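Local atomic coordinates of 3'-5' exonuclease crn-4 (Caenorhabditis elegans, PDB entry 5DK5), a protein that degrades DNA and RNA from the 3' end as a metal-dependent exonuclease of the DEDDh family and takes part in apoptotic DNA degradation. Residues B[64-69]-B[93-98]; B[171-176]-B[196-201]; B[220-225]-B[251-256]. One frame throughout, in Å; residues are numbered along the deposited sequence.

Contact 1: residues B[64-69]-B[93-98]; sequences KYVKPV and DTFDVV
Val66 and Val98 meet through their methyl groups, CG2 of each 4.0 Å from the other. The two branches of Val66 have different partners. CG1, anti to the backbone N (chi1 -178°), lies near the first turn of helix 95-109, 3.8 Å from Phe95 CB and near the ring plane of Phe95, at its edge. The Phe95 side chain also touches Met134 of helix 124-136. Val98 CG1 reaches the base of Lys64, 3.8 Å from its CB, while the rest of that lysine chain bends off. The side chains of Val69 and Thr94 cross at about a right angle, CG1 of the one 3.9 Å from CG2 of the other.

The backbones join at one point. Lys67 N donates to Asp93 O at 2.7 Å in a nearly straight bond (173°), from above the carbonyl plane. Water 1 links Tyr65 O to Asp93 N, and water 2 links Lys67 O to the first-turn N of Phe95.

Strand 55-65 is outermost in the chain's sheet. Valine methyls, one backbone bond and two waters join the start of helix 95-109 to the chain leaving that strand, within the RNase H-like fold of the DEDDh exonucleases.

Contact 2: residues B[171-176]-B[196-201]; sequences TNIGKM and LNIATI
Ile173 meets Asn197, Ile198 and Ile201 across a helix-helix interface of the DEDDh exonuclease domain, which has an RNase H-like fold. Helices 172-179 and 191-207 run in roughly the same direction here, their local axes at 38° and 10.3 Å apart at closest approach. No hydrogen bond crosses between the two segments.

The two branches of Ile173 divide the work. CG1 lies beside the backbone N (chi1 -67°), which leaves CG2 anti to that N. CG2 rests on Asn197 CB at 3.7 Å and is also 4.1 Å from Ile201 CD1. The other branch ends in CD1, which comes 3.9 Å from Ile198 CG1. The two isoleucine side chains meet at about a right angle. Replacing Ile173 with an alanine would probably open a gap beside Ile198 and Asn197 and leave Ile201 CD1 with less to pack on.

One turn on, Met176 and Ile201 also cross at about a right angle. Ile201 CD1 lies 3.7 Å from Met176 CB, and Ile201 CG2 faces the sulfur SD. The methionine chain bends at chi3 (-69°), which brings CE back to Ile201 CD1.

Farther out, two bonds hold the buried amide of Asn197: ND2 donates to Ile185 O, and OD1 is bonded to Asn177 ND2. Met176 also touches Phe155, and Ile198 touches Leu151, both on helix 151-161. Ile198 also touches Ile23 of strand 20-28. The magnesium site is close by: the side chains of Ile173 and the magnesium ligand Asp194 are about 4 Å apart. At the start of helix 172-179, Thr171 is the N-cap. Its OG1 accepts from Gly174 N at 3.0 Å.

Contact 3: residues B[220-225]-B[251-256]; sequences CCASWR and PLVVTT. With ZN (zinc ion), chain I.
The guanidinium of Arg225 has Val253 CG2 over one face, 3.4 Å from CZ. Pro251 O sits at its edge and water 3 lies there in its plane. NH2 donates to Pro251 O at 3.0 Å, with the N-H...O angle at 149°. The acceptor is tilted a little from the guanidinium plane.

The indole of Trp224 carries Arg225 CG on one face. Water 5 lies in plane at its edge, where it accepts from NE1 and donates to Val254 O. Val253 CG1 approaches this ring obliquely, 3.5 Å from CZ2. Val253 touches both flat groups: CG1 meets the indole, and CG2 meets the guanidinium and also the CZ2 corner of the ring. CG1 faces Ala222 CB as well.

The arginine chain is bent at chi3 (-56°), which lets its flat end slide past Val253 and reach Pro251. Two other carbonyls and one side chain also hold that end. NH1 donates to Glu247 O in the last turn of helix 239-249 and to Leu250 O just after it, and NH2 also bonds Gln286 OE1. This gathering of acceptors limits the rotation of the group.

Near the start of the loop, Leu252 CD2 packs on the backbone of Cys220, 3.8 Å from its CA. Water 4 joins Cys221 O to Thr255 OG1. Cys220 SG binds the zinc ion at 2.4 Å. Cys270, Cys273 and Cys280 complete the site. The loop after strand 216-219 is thus tied both to residues 251-253, at the start of edge strand 253-256, and to a four-cysteine zinc site.

In the fold
The three contacts lie well apart, with centres 26 to 29 Å from each other and no atoms touching. Contacts 1 and 3 reach the same mixed sheet at its two outermost strands, 55-65 and 253-256. Contact 1 is partly buried and contact 3 buried, and each combines apolar contacts with a hydrogen bond and bridging waters. Contact 2 is also buried but pairs two helices through apolar side chains, with no hydrogen bond across. It is the one beside the magnesium site. Contact 3 instead belongs to the zinc site, on the opposite side of the chain's centre from contact 2. Contact 1 joins a strand end to a helix start, and contact 3 a loop to an edge strand.

Contact 1: residues B[64-69]-B[93-98]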
loop_
_atom_site.group_PDB
_atom_site.type_symbol
_atom_site.label_atom_id
_atom_site.label_comp_id
_atom_site.label_asym_id
_atom_site.label_seq_id
_atom_site.Cartn_x
_atom_site.Cartn_y
_atom_site.Cartn_z
ATOM N N LYS B 64 -12.268 -17.521 -3.192
ATOM C CA LYS B 64 -12.419 -16.273 -3.927
ATOM C C LYS B 64 -11.321 -15.283 -3.574
ATOM O O LYS B 64 -10.871 -15.216 -2.431
ATOM C CB LYS B 64 -13.785 -15.641 -3.638
ATOM C CG LYS B 64 -14.839 -15.872 -4.714
ATOM C CD LYS B 64 -15.517 -17.215 -4.569
ATOM C CE LYS B 64 -16.837 -17.240 -5.323
ATOM N NZ LYS B 64 -16.658 -16.963 -6.772
ATOM N N TYR B 65 -10.888 -14.524 -4.574
ATOM C CA TYR B 65 -10.037 -13.368 -4.347
ATOM C C TYR B 65 -10.922 -12.200 -3.936
ATOM O O TYR B 65 -12.123 -12.205 -4.210
ATOM C CB TYR B 65 -9.231 -13.025 -5.600
ATOM C CG TYR B 65 -8.203 -14.070 -5.962
ATOM C CD1 TYR B 65 -7.123 -14.321 -5.128
ATOM C CD2 TYR B 65 -8.305 -14.802 -7.139
ATOM C CE1 TYR B 65 -6.178 -15.271 -5.448
ATOM C CE2 TYR B 65 -7.361 -15.757 -7.469
ATOM C CZ TYR B 65 -6.299 -15.987 -6.619
ATOM O OH TYR B 65 -5.351 -16.934 -6.933
ATOM N N VAL B 66 -10.329 -11.210 -3.276
ATOM C CA VAL B 66 -11.063 -10.035 -2.816
ATOM C C VAL B 66 -10.281 -8.768 -3.146
ATOM O O VAL B 66 -9.074 -8.701 -2.921
ATOM C CB VAL B 66 -11.329 -10.094 -1.296
ATOM C CG1 VAL B 66 -12.128 -8.879 -0.837
ATOM C CG2 VAL B 66 -12.064 -11.366 -0.933
ATOM N N LYS B 67 -10.972 -7.767 -3.685
ATOM C CA LYS B 67 -10.336 -6.499 -4.014
ATOM C C LYS B 67 -10.323 -5.569 -2.795
ATOM O O LYS B 67 -11.386 -5.188 -2.304
ATOM C CB LYS B 67 -11.056 -5.818 -5.180
ATOM C CG LYS B 67 -10.399 -4.505 -5.616
ATOM C CD LYS B 67 -11.269 -3.719 -6.578
ATOM C CE LYS B 67 -11.278 -4.338 -7.959
ATOM N NZ LYS B 67 -12.172 -3.593 -8.888
ATOM N N PRO B 68 -9.125 -5.200 -2.302
ATOM C CA PRO B 68 -9.036 -4.226 -1.207
ATOM C C PRO B 68 -9.280 -2.801 -1.701
ATOM O O PRO B 68 -9.143 -2.561 -2.899
ATOM C CB PRO B 68 -7.603 -4.399 -0.704
ATOM C CG PRO B 68 -6.847 -4.825 -1.906
ATOM C CD PRO B 68 -7.789 -5.645 -2.744
ATOM N N VAL B 69 -9.629 -1.881 -0.803
ATOM C CA VAL B 69 -9.972 -0.512 -1.195
ATOM C C VAL B 69 -9.123 0.551 -0.494
ATOM O O VAL B 69 -9.051 1.688 -0.956
ATOM C CB VAL B 69 -11.460 -0.208 -0.914
ATOM C CG1 VAL B 69 -12.354 -1.131 -1.732
ATOM C CG2 VAL B 69 -11.770 -0.341 0.573
ATOM N N ASP B 93 -13.981 -8.995 -6.726
ATOM C CA ASP B 93 -15.020 -8.188 -6.096
ATOM C C ASP B 93 -14.542 -7.710 -4.728
ATOM O O ASP B 93 -13.627 -8.294 -4.145
ATOM C CB ASP B 93 -16.321 -8.982 -5.955
ATOM C CG ASP B 93 -16.962 -9.304 -7.293
ATOM O OD1 ASP B 93 -17.445 -8.366 -7.960
ATOM O OD2 ASP B 93 -17.001 -10.496 -7.670
ATOM N N THR B 94 -15.155 -6.644 -4.222
ATOM C CA THR B 94 -14.864 -6.169 -2.874
ATOM C C THR B 94 -15.439 -7.142 -1.851
ATOM O O THR B 94 -16.269 -7.985 -2.190
ATOM C CB THR B 94 -15.438 -4.766 -2.629
ATOM O OG1 THR B 94 -16.837 -4.760 -2.936
ATOM C CG2 THR B 94 -14.725 -3.746 -3.499
ATOM N N PHE B 95 -15.001 -7.014 -0.601
ATOM C CA PHE B 95 -15.323 -7.993 0.434
ATOM C C PHE B 95 -16.822 -8.165 0.672
ATOM O O PHE B 95 -17.284 -9.271 0.955
ATOM C CB PHE B 95 -14.652 -7.608 1.754
ATOM C CG PHE B 95 -14.932 -8.573 2.872
ATOM C CD1 PHE B 95 -14.220 -9.757 2.975
ATOM C CD2 PHE B 95 -15.909 -8.301 3.815
ATOM C CE1 PHE B 95 -14.475 -10.645 3.999
ATOM C CE2 PHE B 95 -16.168 -9.187 4.839
ATOM C CZ PHE B 95 -15.451 -10.361 4.931
ATOM N N ASP B 96 -17.578 -7.077 0.569
ATOM C CA ASP B 96 -19.012 -7.131 0.828
ATOM C C ASP B 96 -19.714 -8.066 -0.156
ATOM O O ASP B 96 -20.636 -8.791 0.218
ATOM C CB ASP B 96 -19.627 -5.731 0.760
ATOM C CG ASP B 96 -19.305 -5.008 -0.532
ATOM O OD1 ASP B 96 -18.153 -5.106 -1.005
ATOM O OD2 ASP B 96 -20.210 -4.337 -1.072
ATOM N N VAL B 97 -19.267 -8.055 -1.406
ATOM C CA VAL B 97 -19.837 -8.928 -2.425
ATOM C C VAL B 97 -19.436 -10.379 -2.177
ATOM O O VAL B 97 -20.274 -11.279 -2.216
ATOM C CB VAL B 97 -19.383 -8.512 -3.834
ATOM C CG1 VAL B 97 -19.945 -9.463 -4.893
ATOM C CG2 VAL B 97 -19.811 -7.083 -4.122
ATOM N N VAL B 98 -18.151 -10.598 -1.924
ATOM C CA VAL B 98 -17.633 -11.942 -1.707
ATOM C C VAL B 98 -18.223 -12.557 -0.444
ATOM O O VAL B 98 -18.497 -13.756 -0.401
ATOM C CB VAL B 98 -16.100 -11.937 -1.607
ATOM C CG1 VAL B 98 -15.572 -13.312 -1.222
ATOM C CG2 VAL B 98 -15.495 -11.491 -2.930
HETATM O O HOH W 1 -13.796 -11.896 -6.336
HETATM O O HOH W 2 -12.701 -5.195 0.082
#

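Contact 2: residues B[171-176]-B[196-201]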
loop_
_atom_site.group_PDB
_atom_site.type_symbol
_atom_site.label_atom_id
_atom_site.label_comp_id
_atom_site.label_asym_id
_atom_site.label_seq_id
_atom_site.Cartn_x
_atom_site.Cartn_y
_atom_site.Cartn_z
ATOM N N THR B 171 6.135 -21.960 12.149
ATOM C CA THR B 171 4.717 -21.611 12.064
ATOM C C THR B 171 3.832 -22.664 12.720
ATOM O O THR B 171 4.275 -23.777 13.000
ATOM C CB THR B 171 4.263 -21.439 10.604
ATOM O OG1 THR B 171 4.510 -22.649 9.876
ATOM C CG2 THR B 171 5.007 -20.293 9.943
ATOM N N ASN B 172 2.573 -22.305 12.956
ATOM C CA ASN B 172 1.610 -23.222 13.550
ATOM C C ASN B 172 1.377 -24.442 12.668
ATOM O O ASN B 172 1.460 -25.576 13.135
ATOM C CB ASN B 172 0.284 -22.504 13.811
ATOM C CG ASN B 172 0.339 -21.607 15.033
ATOM O OD1 ASN B 172 1.416 -21.284 15.533
ATOM N ND2 ASN B 172 -0.827 -21.202 15.521
ATOM N N ILE B 173 1.090 -24.205 11.392
ATOM C CA ILE B 173 0.893 -25.292 10.440
ATOM C C ILE B 173 2.181 -26.091 10.274
ATOM O O ILE B 173 2.153 -27.318 10.185
ATOM C CB ILE B 173 0.434 -24.767 9.064
ATOM C CG1 ILE B 173 -0.968 -24.164 9.173
ATOM C CG2 ILE B 173 0.439 -25.891 8.021
ATOM C CD1 ILE B 173 -1.419 -23.405 7.938
ATOM N N GLY B 174 3.307 -25.386 10.230
ATOM C CA GLY B 174 4.602 -26.023 10.080
ATOM C C GLY B 174 4.941 -26.931 11.246
ATOM O O GLY B 174 5.478 -28.022 11.056
ATOM N N LYS B 175 4.634 -26.477 12.458
ATOM C CA LYS B 175 4.883 -27.264 13.662
ATOM C C LYS B 175 4.008 -28.510 13.696
ATOM O O LYS B 175 4.483 -29.606 13.990
ATOM C CB LYS B 175 4.636 -26.422 14.914
ATOM C CG LYS B 175 5.763 -25.461 15.246
ATOM C CD LYS B 175 5.404 -24.575 16.426
ATOM C CE LYS B 175 6.525 -23.602 16.750
ATOM N NZ LYS B 175 6.186 -22.731 17.907
ATOM N N MET B 176 2.726 -28.332 13.395
ATOM C CA MET B 176 1.772 -29.431 13.425
ATOM C C MET B 176 2.107 -30.489 12.378
ATOM O O MET B 176 1.992 -31.684 12.642
ATOM C CB MET B 176 0.352 -28.902 13.215
ATOM C CG MET B 176 -0.172 -28.110 14.400
ATOM S SD MET B 176 -1.895 -27.597 14.246
ATOM C CE MET B 176 -1.780 -26.389 12.929
ATOM N N LEU B 196 -5.957 -26.867 3.081
ATOM C CA LEU B 196 -5.704 -28.287 2.875
ATOM C C LEU B 196 -4.782 -28.850 3.953
ATOM O O LEU B 196 -4.996 -29.959 4.440
ATOM C CB LEU B 196 -5.101 -28.522 1.488
ATOM C CG LEU B 196 -6.021 -28.231 0.299
ATOM C CD1 LEU B 196 -5.249 -28.319 -1.008
ATOM C CD2 LEU B 196 -7.216 -29.174 0.275
ATOM N N ASN B 197 -3.760 -28.086 4.322
ATOM C CA ASN B 197 -2.836 -28.512 5.368
ATOM C C ASN B 197 -3.534 -28.628 6.718
ATOM O O ASN B 197 -3.354 -29.611 7.434
ATOM C CB ASN B 197 -1.656 -27.543 5.475
ATOM C CG ASN B 197 -0.576 -27.829 4.452
ATOM O OD1 ASN B 197 0.110 -28.850 4.528
ATOM N ND2 ASN B 197 -0.410 -26.925 3.492
ATOM N N ILE B 198 -4.334 -27.623 7.057
ATOM C CA ILE B 198 -5.073 -27.625 8.313
ATOM C C ILE B 198 -6.068 -28.781 8.339
ATOM O O ILE B 198 -6.248 -29.435 9.367
ATOM C CB ILE B 198 -5.816 -26.291 8.532
ATOM C CG1 ILE B 198 -4.812 -25.156 8.746
ATOM C CG2 ILE B 198 -6.752 -26.378 9.739
ATOM C CD1 ILE B 198 -5.419 -23.764 8.672
ATOM N N ALA B 199 -6.711 -29.026 7.201
ATOM C CA ALA B 199 -7.690 -30.102 7.089
ATOM C C ALA B 199 -7.038 -31.464 7.304
ATOM O O ALA B 199 -7.574 -32.311 8.017
ATOM C CB ALA B 199 -8.373 -30.053 5.733
ATOM N N THR B 200 -5.880 -31.669 6.685
ATOM C CA THR B 200 -5.158 -32.929 6.817
ATOM C C THR B 200 -4.660 -33.109 8.248
ATOM O O THR B 200 -4.710 -34.209 8.797
ATOM C CB THR B 200 -3.968 -32.999 5.846
ATOM O OG1 THR B 200 -4.428 -32.762 4.510
ATOM C CG2 THR B 200 -3.292 -34.362 5.909
ATOM N N ILE B 201 -4.181 -32.023 8.844
ATOM C CA ILE B 201 -3.774 -32.036 10.244
ATOM C C ILE B 201 -4.972 -32.380 11.121
ATOM O O ILE B 201 -4.885 -33.244 11.993
ATOM C CB ILE B 201 -3.184 -30.677 10.676
ATOM C CG1 ILE B 201 -1.839 -30.440 9.987
ATOM C CG2 ILE B 201 -2.987 -30.617 12.192
ATOM C CD1 ILE B 201 -1.395 -28.992 9.995
#

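Contact 3: residues B[220-225]-B[251-256]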
loop_
_atom_site.group_PDB
_atom_site.type_symbol
_atom_site.label_atom_id
_atom_site.label_comp_id
_atom_site.label_asym_id
_atom_site.label_seq_id
_atom_site.Cartn_x
_atom_site.Cartn_y
_atom_site.Cartn_z
ATOM N N CYS B 220 -17.901 -9.576 24.274
ATOM C CA CYS B 220 -17.879 -8.119 24.172
ATOM C C CYS B 220 -17.049 -7.433 25.254
ATOM O O CYS B 220 -16.737 -6.248 25.137
ATOM C CB CYS B 220 -19.307 -7.574 24.229
ATOM S SG CYS B 220 -20.195 -7.989 25.754
ATOM N N CYS B 221 -16.699 -8.167 26.305
ATOM C CA CYS B 221 -16.040 -7.561 27.458
ATOM C C CYS B 221 -15.102 -8.524 28.178
ATOM O O CYS B 221 -15.292 -9.740 28.148
ATOM C CB CYS B 221 -17.090 -7.034 28.440
ATOM S SG CYS B 221 -16.412 -6.228 29.907
ATOM N N ALA B 222 -14.086 -7.957 28.823
ATOM C CA ALA B 222 -13.136 -8.728 29.618
ATOM C C ALA B 222 -12.548 -7.850 30.718
ATOM O O ALA B 222 -12.325 -6.658 30.517
ATOM C CB ALA B 222 -12.035 -9.287 28.737
ATOM N N SER B 223 -12.297 -8.443 31.880
ATOM C CA SER B 223 -11.803 -7.691 33.029
ATOM C C SER B 223 -10.360 -7.222 32.840
ATOM O O SER B 223 -9.954 -6.212 33.410
ATOM C CB SER B 223 -11.905 -8.537 34.300
ATOM O OG SER B 223 -11.479 -7.796 35.431
ATOM N N TRP B 224 -9.590 -7.953 32.041
ATOM C CA TRP B 224 -8.177 -7.633 31.860
ATOM C C TRP B 224 -7.956 -6.442 30.919
ATOM O O TRP B 224 -6.822 -5.996 30.741
ATOM C CB TRP B 224 -7.410 -8.857 31.344
ATOM C CG TRP B 224 -7.945 -9.445 30.074
ATOM C CD1 TRP B 224 -8.828 -10.479 29.960
ATOM C CD2 TRP B 224 -7.623 -9.044 28.738
ATOM N NE1 TRP B 224 -9.078 -10.744 28.636
ATOM C CE2 TRP B 224 -8.352 -9.877 27.865
ATOM C CE3 TRP B 224 -6.792 -8.061 28.194
ATOM C CZ2 TRP B 224 -8.275 -9.756 26.479
ATOM C CZ3 TRP B 224 -6.717 -7.942 26.818
ATOM C CH2 TRP B 224 -7.455 -8.784 25.977
ATOM N N ARG B 225 -9.034 -5.932 30.326
ATOM C CA ARG B 225 -8.961 -4.719 29.508
ATOM C C ARG B 225 -9.363 -3.480 30.305
ATOM O O ARG B 225 -9.341 -2.366 29.784
ATOM C CB ARG B 225 -9.852 -4.841 28.268
ATOM C CG ARG B 225 -9.331 -5.805 27.219
ATOM C CD ARG B 225 -9.888 -5.489 25.836
ATOM N NE ARG B 225 -11.348 -5.470 25.804
ATOM C CZ ARG B 225 -12.070 -5.319 24.697
ATOM N NH1 ARG B 225 -11.473 -5.180 23.522
ATOM N NH2 ARG B 225 -13.393 -5.314 24.762
ATOM N N PRO B 251 -13.319 -4.466 19.290
ATOM C CA PRO B 251 -14.356 -4.554 20.331
ATOM C C PRO B 251 -14.496 -5.936 20.970
ATOM O O PRO B 251 -14.677 -6.016 22.184
ATOM C CB PRO B 251 -15.641 -4.177 19.582
ATOM C CG PRO B 251 -15.341 -4.406 18.147
ATOM C CD PRO B 251 -13.891 -4.100 17.983
ATOM N N LEU B 252 -14.427 -6.998 20.173
ATOM C CA LEU B 252 -14.607 -8.351 20.696
ATOM C C LEU B 252 -13.275 -8.992 21.072
ATOM O O LEU B 252 -12.279 -8.859 20.360
ATOM C CB LEU B 252 -15.345 -9.234 19.685
ATOM C CG LEU B 252 -16.726 -8.743 19.242
ATOM C CD1 LEU B 252 -17.364 -9.740 18.287
ATOM C CD2 LEU B 252 -17.640 -8.486 20.433
ATOM N N VAL B 253 -13.287 -9.694 22.201
ATOM C CA VAL B 253 -12.100 -10.322 22.769
ATOM C C VAL B 253 -12.219 -11.844 22.725
ATOM O O VAL B 253 -13.317 -12.391 22.827
ATOM C CB VAL B 253 -11.886 -9.847 24.229
ATOM C CG1 VAL B 253 -11.256 -10.935 25.104
ATOM C CG2 VAL B 253 -11.048 -8.579 24.253
ATOM N N VAL B 254 -11.085 -12.521 22.574
ATOM C CA VAL B 254 -11.056 -13.977 22.608
ATOM C C VAL B 254 -11.285 -14.469 24.031
ATOM O O VAL B 254 -10.615 -14.030 24.967
ATOM C CB VAL B 254 -9.716 -14.537 22.083
ATOM C CG1 VAL B 254 -9.619 -16.048 22.324
ATOM C CG2 VAL B 254 -9.555 -14.228 20.606
ATOM N N THR B 255 -12.241 -15.380 24.183
ATOM C CA THR B 255 -12.538 -15.992 25.473
ATOM C C THR B 255 -12.421 -17.504 25.371
ATOM O O THR B 255 -13.190 -18.153 24.663
ATOM C CB THR B 255 -13.948 -15.624 25.969
ATOM O OG1 THR B 255 -14.079 -14.199 26.031
ATOM C CG2 THR B 255 -14.210 -16.211 27.347
ATOM N N THR B 256 -11.446 -18.053 26.082
ATOM C CA THR B 256 -11.265 -19.493 26.158
ATOM C C THR B 256 -12.491 -20.150 26.778
ATOM O O THR B 256 -13.044 -19.648 27.757
ATOM C CB THR B 256 -10.006 -19.848 26.984
ATOM O OG1 THR B 256 -8.863 -19.890 26.121
ATOM C CG2 THR B 256 -10.151 -21.199 27.702
HETATM ZN ZN ZN I . -21.631 -9.516 24.669
HETATM O O HOH W 3 -16.825 -4.675 23.305
HETATM O O HOH W 4 -13.606 -12.261 28.373
HETATM O O HOH W 5 -11.219 -12.967 27.679
#